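Local coordinates for protein UDP-N-Acetylglucosamine 2-Epimerase (Thermus thermophilus, PDB 1V4V) that probably interconverts UDP-N-acetylglucosamine and UDP-N-acetylmannosamine by epimerisation at C2 of the sugar, working as a homodimer of two-domain subunits, at residues R29-P32 and G33-P36; D150-T154 and P155-A159; R359-A362 and W363-L367. All coordinates share one frame; numbering follows the deposited sequence.

All three contacts belong to one Rossmann-like domain of this GT-B enzyme: contacts 1 and 2 at junctions with its seven-stranded parallel sheet, contact 3 on a helix packed against it. Contact 1 comes first, turning from helix 15-29 into strand 34-40; contact 2 follows, leading from strand 149-152 into helix 155-162; contact 3 comes last, where helix 353-364 ends. The centres of contacts 1 and 3 are about 10 Å apart, with L34 packed on A362, L365 and L367. Contact 2 is centred about 19 Å from contact 3 and reaches it through F151, on G360 and V361. Contacts 1 and 2, about 25 Å apart between centres, do not touch. Helix 353-364 thus ties distant strands together.

Contact 1: residues R29-P32 and G33-P36; sequences RGIP and GLKP
A type II beta turn, I31 to L34, carries the chain from helix 15-29 into strand 34-40 of the parallel sheet, at an alpha-to-beta step of the Rossmann-like domain. The turn is closed by a single backbone hydrogen bond, from L34 N to I31 O at 3.2 Å, with the N-H pointing to the oxygen at 148°. P32 and G33 occupy its two corners. P32 has the phi its ring imposes, while G33 takes a phi of 95°, and a side chain there would run into the carbonyl oxygen of P32. With the turn made, the chain nearly reverses.

On one flank of the turn the side chains of I31 and L34 lie alongside each other and point the same way. The branch methyl CG2 of I31 does the touching, 3.7 Å from CD1 of L34. I31 sends this methyl opposite its own backbone N, because chi1 of -62° puts CG1 beside that N instead. Both residues also rest on A362 of helix 353-364, and L34 continues down to L28, K6 and V8, so the pair joins the turn to the layer between helices and sheet. G33 and K35 also make backbone hydrogen bonds to K6 on the neighbouring strand.

Farther from the turn, P36 closes against R29. Its ring turns toward the backbone of the arginine, with P36 CD 3.8 Å from R29 CA, and P36 CG lies 4.0 Å from R29 CB.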
ATOM      1  N   ARG A  29      27.661  -3.500  -0.997  1.00 35.53           N
ATOM      2  CA  ARG A  29      28.837  -3.992  -0.294  1.00 39.62           C
ATOM      3  C   ARG A  29      30.042  -3.102  -0.586  1.00 40.58           C
ATOM      4  O   ARG A  29      31.002  -3.068   0.185  1.00 41.15           O
ATOM      5  CB  ARG A  29      29.134  -5.434  -0.719  1.00 40.80           C
ATOM      6  CG  ARG A  29      30.103  -6.164   0.192  1.00 44.75           C
ATOM      7  CD  ARG A  29      30.221  -7.631  -0.189  1.00 46.68           C
ATOM      8  NE  ARG A  29      30.788  -7.802  -1.525  1.00 48.87           N
ATOM      9  CZ  ARG A  29      30.932  -8.975  -2.132  1.00 49.64           C
ATOM     10  NH1 ARG A  29      30.547 -10.090  -1.524  1.00 48.75           N
ATOM     11  NH2 ARG A  29      31.463  -9.034  -3.345  1.00 49.46           N
ATOM     12  N   GLY A  30      29.977  -2.371  -1.694  1.00 41.42           N
ATOM     13  CA  GLY A  30      31.075  -1.501  -2.072  1.00 42.02           C
ATOM     14  C   GLY A  30      30.960  -0.079  -1.563  1.00 43.56           C
ATOM     15  O   GLY A  30      31.792   0.766  -1.886  1.00 44.20           O
ATOM     16  N   ILE A  31      29.934   0.194  -0.765  1.00 43.02           N
ATOM     17  CA  ILE A  31      29.745   1.534  -0.226  1.00 43.13           C
ATOM     18  C   ILE A  31      30.142   1.605   1.246  1.00 44.15           C
ATOM     19  O   ILE A  31      29.576   0.910   2.090  1.00 44.54           O
ATOM     20  CB  ILE A  31      28.280   2.001  -0.377  1.00 41.92           C
ATOM     21  CG1 ILE A  31      27.912   2.069  -1.863  1.00 40.74           C
ATOM     22  CG2 ILE A  31      28.094   3.366   0.278  1.00 40.58           C
ATOM     23  CD1 ILE A  31      26.515   2.574  -2.129  1.00 41.28           C
ATOM     24  N   PRO A  32      31.138   2.444   1.569  1.00 44.62           N
ATOM     25  CA  PRO A  32      31.616   2.605   2.944  1.00 43.90           C
ATOM     26  C   PRO A  32      30.523   3.074   3.898  1.00 42.39           C
ATOM     27  O   PRO A  32      29.790   4.016   3.601  1.00 41.86           O
ATOM     28  CB  PRO A  32      32.734   3.636   2.798  1.00 45.20           C
ATOM     29  CG  PRO A  32      33.263   3.357   1.425  1.00 45.97           C
ATOM     30  CD  PRO A  32      31.989   3.200   0.632  1.00 46.23           C
ATOM     31  N   GLY A  33      30.423   2.409   5.044  1.00 40.70           N
ATOM     32  CA  GLY A  33      29.419   2.776   6.024  1.00 41.09           C
ATOM     33  C   GLY A  33      28.156   1.945   5.908  1.00 40.71           C
ATOM     34  O   GLY A  33      27.254   2.067   6.732  1.00 41.04           O
ATOM     35  N   LEU A  34      28.092   1.099   4.883  1.00 40.12           N
ATOM     36  CA  LEU A  34      26.927   0.246   4.666  1.00 39.20           C
ATOM     37  C   LEU A  34      27.300  -1.225   4.615  1.00 37.23           C
ATOM     38  O   LEU A  34      28.382  -1.593   4.156  1.00 37.40           O
ATOM     39  CB  LEU A  34      26.225   0.609   3.350  1.00 40.28           C
ATOM     40  CG  LEU A  34      25.520   1.959   3.242  1.00 41.72           C
ATOM     41  CD1 LEU A  34      24.927   2.124   1.851  1.00 41.18           C
ATOM     42  CD2 LEU A  34      24.439   2.043   4.301  1.00 41.75           C
ATOM     43  N   LYS A  35      26.391  -2.063   5.095  1.00 34.74           N
ATOM     44  CA  LYS A  35      26.588  -3.501   5.068  1.00 34.02           C
ATOM     45  C   LYS A  35      25.273  -4.127   4.622  1.00 33.88           C
ATOM     46  O   LYS A  35      24.245  -3.978   5.285  1.00 30.68           O
ATOM     47  CB  LYS A  35      26.975  -4.039   6.446  1.00 36.40           C
ATOM     48  CG  LYS A  35      27.094  -5.554   6.475  1.00 41.15           C
ATOM     49  CD  LYS A  35      27.860  -6.045   7.687  1.00 45.21           C
ATOM     50  CE  LYS A  35      27.161  -5.676   8.978  1.00 48.40           C
ATOM     51  NZ  LYS A  35      27.970  -6.052  10.176  1.00 52.10           N
ATOM     52  N   PRO A  36      25.286  -4.819   3.476  1.00 31.86           N
ATOM     53  CA  PRO A  36      24.060  -5.448   2.985  1.00 29.46           C
ATOM     54  C   PRO A  36      23.848  -6.808   3.639  1.00 28.70           C
ATOM     55  O   PRO A  36      24.809  -7.510   3.963  1.00 28.65           O
ATOM     56  CB  PRO A  36      24.318  -5.560   1.489  1.00 30.37           C
ATOM     57  CG  PRO A  36      25.791  -5.894   1.454  1.00 30.85           C
ATOM     58  CD  PRO A  36      26.383  -4.953   2.496  1.00 30.85           C
TER

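Contact 2: residues D150-T154 and P155-A159; sequences DFAPT and PLAKA
T154 turns its hydroxyl forward over the first turn of helix 155-162, where OG1 accepts the N-H of A157 at 3.1 Å, with an angle of 155° at the hydrogen. Its chi1 of 64° sets OG1 between the residue's own N and carbonyl carbon, the rotation from which it can reach the helix, and puts CG2 opposite the carbonyl carbon. The carbonyl of T154 meanwhile takes the N-H of K158, its O 3.1 Å from K158 N. This makes T154 the N-cap of the helix, at the beta-to-alpha step of the unit formed by strand 149-152, helix 155-162 and strand 171-173. An alanine here would remove the hydroxyl and is likely to leave the A157 N-H without its capping partner.

Behind the cap, the methyl of A157 faces back toward the strand end. It meets the methyl of A152 at 3.8 Å between the two CB atoms, and P153 adds its ring carbon CD, 3.7 Å from A157 CB. K158 leads its extended chain away from the cap, past I171 and V173, to a salt bridge with E168. P155 begins the helix, its CD held close to T154 CB simply by the peptide link to proline.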
ATOM      1  N   ASP A 150      11.354   4.901  -4.095  1.00 24.37           N
ATOM      2  CA  ASP A 150      10.921   4.008  -5.167  1.00 23.70           C
ATOM      3  C   ASP A 150      11.949   4.082  -6.279  1.00 25.01           C
ATOM      4  O   ASP A 150      12.310   5.175  -6.724  1.00 25.42           O
ATOM      5  CB  ASP A 150       9.564   4.442  -5.723  1.00 27.16           C
ATOM      6  CG  ASP A 150       8.406   3.920  -4.905  1.00 29.90           C
ATOM      7  OD1 ASP A 150       7.440   4.678  -4.703  1.00 35.63           O
ATOM      8  OD2 ASP A 150       8.458   2.749  -4.476  1.00 33.26           O
ATOM      9  N   PHE A 151      12.422   2.920  -6.720  1.00 24.08           N
ATOM     10  CA  PHE A 151      13.395   2.846  -7.799  1.00 24.10           C
ATOM     11  C   PHE A 151      12.627   2.407  -9.042  1.00 23.85           C
ATOM     12  O   PHE A 151      12.355   1.223  -9.231  1.00 23.23           O
ATOM     13  CB  PHE A 151      14.482   1.836  -7.434  1.00 23.06           C
ATOM     14  CG  PHE A 151      15.221   2.182  -6.168  1.00 23.85           C
ATOM     15  CD1 PHE A 151      16.230   3.141  -6.177  1.00 22.50           C
ATOM     16  CD2 PHE A 151      14.892   1.566  -4.963  1.00 24.51           C
ATOM     17  CE1 PHE A 151      16.908   3.482  -5.000  1.00 22.77           C
ATOM     18  CE2 PHE A 151      15.558   1.898  -3.782  1.00 25.04           C
ATOM     19  CZ  PHE A 151      16.570   2.857  -3.801  1.00 24.58           C
ATOM     20  N   ALA A 152      12.257   3.381  -9.869  1.00 23.83           N
ATOM     21  CA  ALA A 152      11.491   3.122 -11.084  1.00 24.37           C
ATOM     22  C   ALA A 152      12.381   2.728 -12.253  1.00 24.86           C
ATOM     23  O   ALA A 152      13.384   3.377 -12.527  1.00 25.49           O
ATOM     24  CB  ALA A 152      10.675   4.349 -11.447  1.00 23.46           C
ATOM     25  N   PRO A 153      12.013   1.656 -12.967  1.00 26.96           N
ATOM     26  CA  PRO A 153      12.820   1.213 -14.107  1.00 27.73           C
ATOM     27  C   PRO A 153      12.727   2.140 -15.319  1.00 29.39           C
ATOM     28  O   PRO A 153      13.671   2.249 -16.095  1.00 31.56           O
ATOM     29  CB  PRO A 153      12.260  -0.177 -14.398  1.00 27.74           C
ATOM     30  CG  PRO A 153      10.801  -0.018 -14.039  1.00 27.81           C
ATOM     31  CD  PRO A 153      10.879   0.742 -12.732  1.00 24.64           C
ATOM     32  N   THR A 154      11.598   2.827 -15.457  1.00 29.56           N
ATOM     33  CA  THR A 154      11.372   3.716 -16.596  1.00 31.19           C
ATOM     34  C   THR A 154      10.671   5.013 -16.219  1.00 33.21           C
ATOM     35  O   THR A 154      10.117   5.142 -15.125  1.00 31.41           O
ATOM     36  CB  THR A 154      10.465   3.044 -17.641  1.00 32.18           C
ATOM     37  OG1 THR A 154       9.171   2.820 -17.059  1.00 31.40           O
ATOM     38  CG2 THR A 154      11.046   1.710 -18.093  1.00 32.09           C
ATOM     39  N   PRO A 155      10.679   5.995 -17.137  1.00 32.97           N
ATOM     40  CA  PRO A 155      10.026   7.284 -16.898  1.00 33.35           C
ATOM     41  C   PRO A 155       8.524   7.050 -16.720  1.00 33.99           C
ATOM     42  O   PRO A 155       7.865   7.731 -15.933  1.00 34.75           O
ATOM     43  CB  PRO A 155      10.344   8.068 -18.168  1.00 35.28           C
ATOM     44  CG  PRO A 155      11.704   7.543 -18.539  1.00 34.76           C
ATOM     45  CD  PRO A 155      11.524   6.056 -18.346  1.00 34.27           C
ATOM     46  N   LEU A 156       7.991   6.076 -17.454  1.00 34.23           N
ATOM     47  CA  LEU A 156       6.575   5.742 -17.371  1.00 34.45           C
ATOM     48  C   LEU A 156       6.228   5.240 -15.969  1.00 34.21           C
ATOM     49  O   LEU A 156       5.184   5.591 -15.407  1.00 33.77           O
ATOM     50  CB  LEU A 156       6.217   4.671 -18.401  1.00 36.47           C
ATOM     51  CG  LEU A 156       4.790   4.121 -18.316  1.00 39.00           C
ATOM     52  CD1 LEU A 156       3.785   5.247 -18.530  1.00 41.47           C
ATOM     53  CD2 LEU A 156       4.602   3.030 -19.354  1.00 41.96           C
ATOM     54  N   ALA A 157       7.102   4.412 -15.408  1.00 31.34           N
ATOM     55  CA  ALA A 157       6.879   3.886 -14.067  1.00 31.22           C
ATOM     56  C   ALA A 157       6.851   5.049 -13.079  1.00 30.26           C
ATOM     57  O   ALA A 157       6.027   5.077 -12.165  1.00 28.99           O
ATOM     58  CB  ALA A 157       7.978   2.892 -13.695  1.00 29.89           C
ATOM     59  N   LYS A 158       7.749   6.012 -13.273  1.00 29.24           N
ATOM     60  CA  LYS A 158       7.805   7.182 -12.404  1.00 29.53           C
ATOM     61  C   LYS A 158       6.502   7.963 -12.536  1.00 30.29           C
ATOM     62  O   LYS A 158       5.953   8.441 -11.543  1.00 28.82           O
ATOM     63  CB  LYS A 158       8.982   8.086 -12.782  1.00 29.59           C
ATOM     64  CG  LYS A 158       8.998   9.420 -12.039  1.00 29.68           C
ATOM     65  CD  LYS A 158      10.219  10.267 -12.380  1.00 30.61           C
ATOM     66  CE  LYS A 158      10.151  11.618 -11.669  1.00 33.46           C
ATOM     67  NZ  LYS A 158      11.342  12.472 -11.924  1.00 32.88           N
ATOM     68  N   ALA A 159       6.010   8.082 -13.766  1.00 31.32           N
ATOM     69  CA  ALA A 159       4.767   8.804 -14.017  1.00 33.15           C
ATOM     70  C   ALA A 159       3.606   8.137 -13.281  1.00 32.98           C
ATOM     71  O   ALA A 159       2.707   8.819 -12.795  1.00 33.94           O
ATOM     72  CB  ALA A 159       4.482   8.860 -15.508  1.00 34.84           C
TER

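Contact 3: residues R359-A362 and W363-L367; sequences RGVA and WRLGL
R359 and W363 are joined by the first of the backbone hydrogen bonds here, W363 N reaching R359 O at 3.0 Å. The next two i to i+4 steps continue the helix: R364 N bonds to G360 O, and L365 N to V361 O at 2.9 Å, lying almost on the line of that C=O. The pattern then changes. L367 N, not G366 N, takes A362 O, at 2.7 Å and with 165° at the hydrogen, while G366 N turns back to W363 O at 3.0 Å. These two bonds are a Schellman motif ending helix 353-364, the C-terminal helix that crosses onto the sheet of the first Rossmann-like domain. G366 is its C-prime residue, with a phi of 66°, a backbone angle that favours glycine.

Apolar contacts follow the same turn. V361 and L365 lie alongside each other and point the same way, CG1 of V361 being 3.9 Å from CD1 of L365. Both reach Y94 and V8 on the sheet strands. Once the chain has turned back, L367 CB comes 4.2 Å from A362 CB, and L367 also packs on L34.

Flat groups meet where R364 folds back on W363. R364 bends at chi2 (-53°) and again at chi3, and its chain passes over one face of the W363 indole, CD 3.9 Å above the ring plane and offset toward the rim. The guanidinium turns one face to W363 CZ3, offset toward its rim, and makes salt bridges with E169 through NH1 and D148 through NE. At the edge of the same six-membered ring, near its plane, G360 O lies 3.8 Å from W363 CE3.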
ATOM      1  N   ARG A 359      23.332   3.652  -4.301  1.00 28.66           N
ATOM      2  CA  ARG A 359      23.647   5.041  -3.996  1.00 30.14           C
ATOM      3  C   ARG A 359      22.403   5.776  -3.514  1.00 29.94           C
ATOM      4  O   ARG A 359      22.496   6.719  -2.730  1.00 28.34           O
ATOM      5  CB  ARG A 359      24.235   5.733  -5.227  1.00 32.81           C
ATOM      6  CG  ARG A 359      25.661   5.284  -5.535  1.00 37.97           C
ATOM      7  CD  ARG A 359      26.183   5.866  -6.835  1.00 42.16           C
ATOM      8  NE  ARG A 359      27.597   5.548  -7.035  1.00 45.54           N
ATOM      9  CZ  ARG A 359      28.273   5.806  -8.151  1.00 47.53           C
ATOM     10  NH1 ARG A 359      27.666   6.385  -9.178  1.00 46.68           N
ATOM     11  NH2 ARG A 359      29.560   5.491  -8.237  1.00 46.09           N
ATOM     12  N   GLY A 360      21.239   5.348  -3.993  1.00 29.02           N
ATOM     13  CA  GLY A 360      20.000   5.971  -3.564  1.00 28.65           C
ATOM     14  C   GLY A 360      19.784   5.705  -2.084  1.00 28.82           C
ATOM     15  O   GLY A 360      19.358   6.590  -1.343  1.00 29.95           O
ATOM     16  N   VAL A 361      20.082   4.480  -1.657  1.00 27.84           N
ATOM     17  CA  VAL A 361      19.941   4.084  -0.260  1.00 28.92           C
ATOM     18  C   VAL A 361      20.954   4.836   0.609  1.00 30.67           C
ATOM     19  O   VAL A 361      20.612   5.368   1.667  1.00 30.22           O
ATOM     20  CB  VAL A 361      20.154   2.555  -0.103  1.00 29.30           C
ATOM     21  CG1 VAL A 361      20.177   2.170   1.364  1.00 29.06           C
ATOM     22  CG2 VAL A 361      19.032   1.800  -0.826  1.00 28.91           C
ATOM     23  N   ALA A 362      22.202   4.879   0.150  1.00 31.96           N
ATOM     24  CA  ALA A 362      23.261   5.575   0.873  1.00 33.44           C
ATOM     25  C   ALA A 362      22.850   7.027   1.105  1.00 34.51           C
ATOM     26  O   ALA A 362      23.079   7.587   2.179  1.00 36.60           O
ATOM     27  CB  ALA A 362      24.560   5.515   0.078  1.00 32.88           C
ATOM     28  N   TRP A 363      22.238   7.626   0.091  1.00 34.94           N
ATOM     29  CA  TRP A 363      21.778   9.007   0.166  1.00 35.79           C
ATOM     30  C   TRP A 363      20.707   9.171   1.243  1.00 37.20           C
ATOM     31  O   TRP A 363      20.734  10.131   2.015  1.00 36.10           O
ATOM     32  CB  TRP A 363      21.230   9.442  -1.194  1.00 35.79           C
ATOM     33  CG  TRP A 363      20.459  10.722  -1.162  1.00 37.76           C
ATOM     34  CD1 TRP A 363      20.908  11.942  -0.741  1.00 35.61           C
ATOM     35  CD2 TRP A 363      19.104  10.914  -1.581  1.00 37.58           C
ATOM     36  NE1 TRP A 363      19.915  12.881  -0.874  1.00 38.05           N
ATOM     37  CE2 TRP A 363      18.797  12.278  -1.388  1.00 38.94           C
ATOM     38  CE3 TRP A 363      18.119  10.064  -2.104  1.00 39.41           C
ATOM     39  CZ2 TRP A 363      17.543  12.816  -1.698  1.00 38.78           C
ATOM     40  CZ3 TRP A 363      16.871  10.599  -2.413  1.00 38.96           C
ATOM     41  CH2 TRP A 363      16.596  11.965  -2.209  1.00 39.70           C
ATOM     42  N   ARG A 364      19.761   8.235   1.291  1.00 36.56           N
ATOM     43  CA  ARG A 364      18.699   8.282   2.288  1.00 37.77           C
ATOM     44  C   ARG A 364      19.269   8.124   3.688  1.00 38.25           C
ATOM     45  O   ARG A 364      18.736   8.683   4.649  1.00 40.24           O
ATOM     46  CB  ARG A 364      17.668   7.176   2.039  1.00 38.22           C
ATOM     47  CG  ARG A 364      16.698   7.465   0.910  1.00 40.17           C
ATOM     48  CD  ARG A 364      16.040   8.818   1.117  1.00 42.84           C
ATOM     49  NE  ARG A 364      14.677   8.855   0.607  1.00 44.90           N
ATOM     50  CZ  ARG A 364      13.976   9.971   0.443  1.00 46.30           C
ATOM     51  NH1 ARG A 364      14.516  11.143   0.749  1.00 47.41           N
ATOM     52  NH2 ARG A 364      12.735   9.914  -0.020  1.00 45.92           N
ATOM     53  N   LEU A 365      20.349   7.356   3.797  1.00 37.51           N
ATOM     54  CA  LEU A 365      20.993   7.116   5.080  1.00 38.81           C
ATOM     55  C   LEU A 365      22.052   8.175   5.389  1.00 40.63           C
ATOM     56  O   LEU A 365      22.793   8.055   6.366  1.00 39.86           O
ATOM     57  CB  LEU A 365      21.630   5.723   5.096  1.00 37.81           C
ATOM     58  CG  LEU A 365      20.663   4.536   5.007  1.00 37.04           C
ATOM     59  CD1 LEU A 365      21.445   3.245   4.871  1.00 36.54           C
ATOM     60  CD2 LEU A 365      19.780   4.496   6.248  1.00 37.45           C
ATOM     61  N   GLY A 366      22.120   9.203   4.547  1.00 42.35           N
ATOM     62  CA  GLY A 366      23.079  10.278   4.746  1.00 44.37           C
ATOM     63  C   GLY A 366      24.537   9.878   4.595  1.00 45.46           C
ATOM     64  O   GLY A 366      25.401  10.395   5.305  1.00 46.64           O
ATOM     65  N   LEU A 367      24.816   8.965   3.670  1.00 44.47           N
ATOM     66  CA  LEU A 367      26.181   8.504   3.433  1.00 45.08           C
ATOM     67  C   LEU A 367      26.638   8.822   2.014  1.00 45.42           C
ATOM     68  O   LEU A 367      27.502   8.139   1.466  1.00 48.30           O
ATOM     69  CB  LEU A 367      26.284   6.994   3.668  1.00 43.54           C
ATOM     70  CG  LEU A 367      26.081   6.471   5.091  1.00 44.85           C
ATOM     71  CD1 LEU A 367      26.184   4.953   5.097  1.00 44.57           C
ATOM     72  CD2 LEU A 367      27.129   7.074   6.016  1.00 45.60           C
TER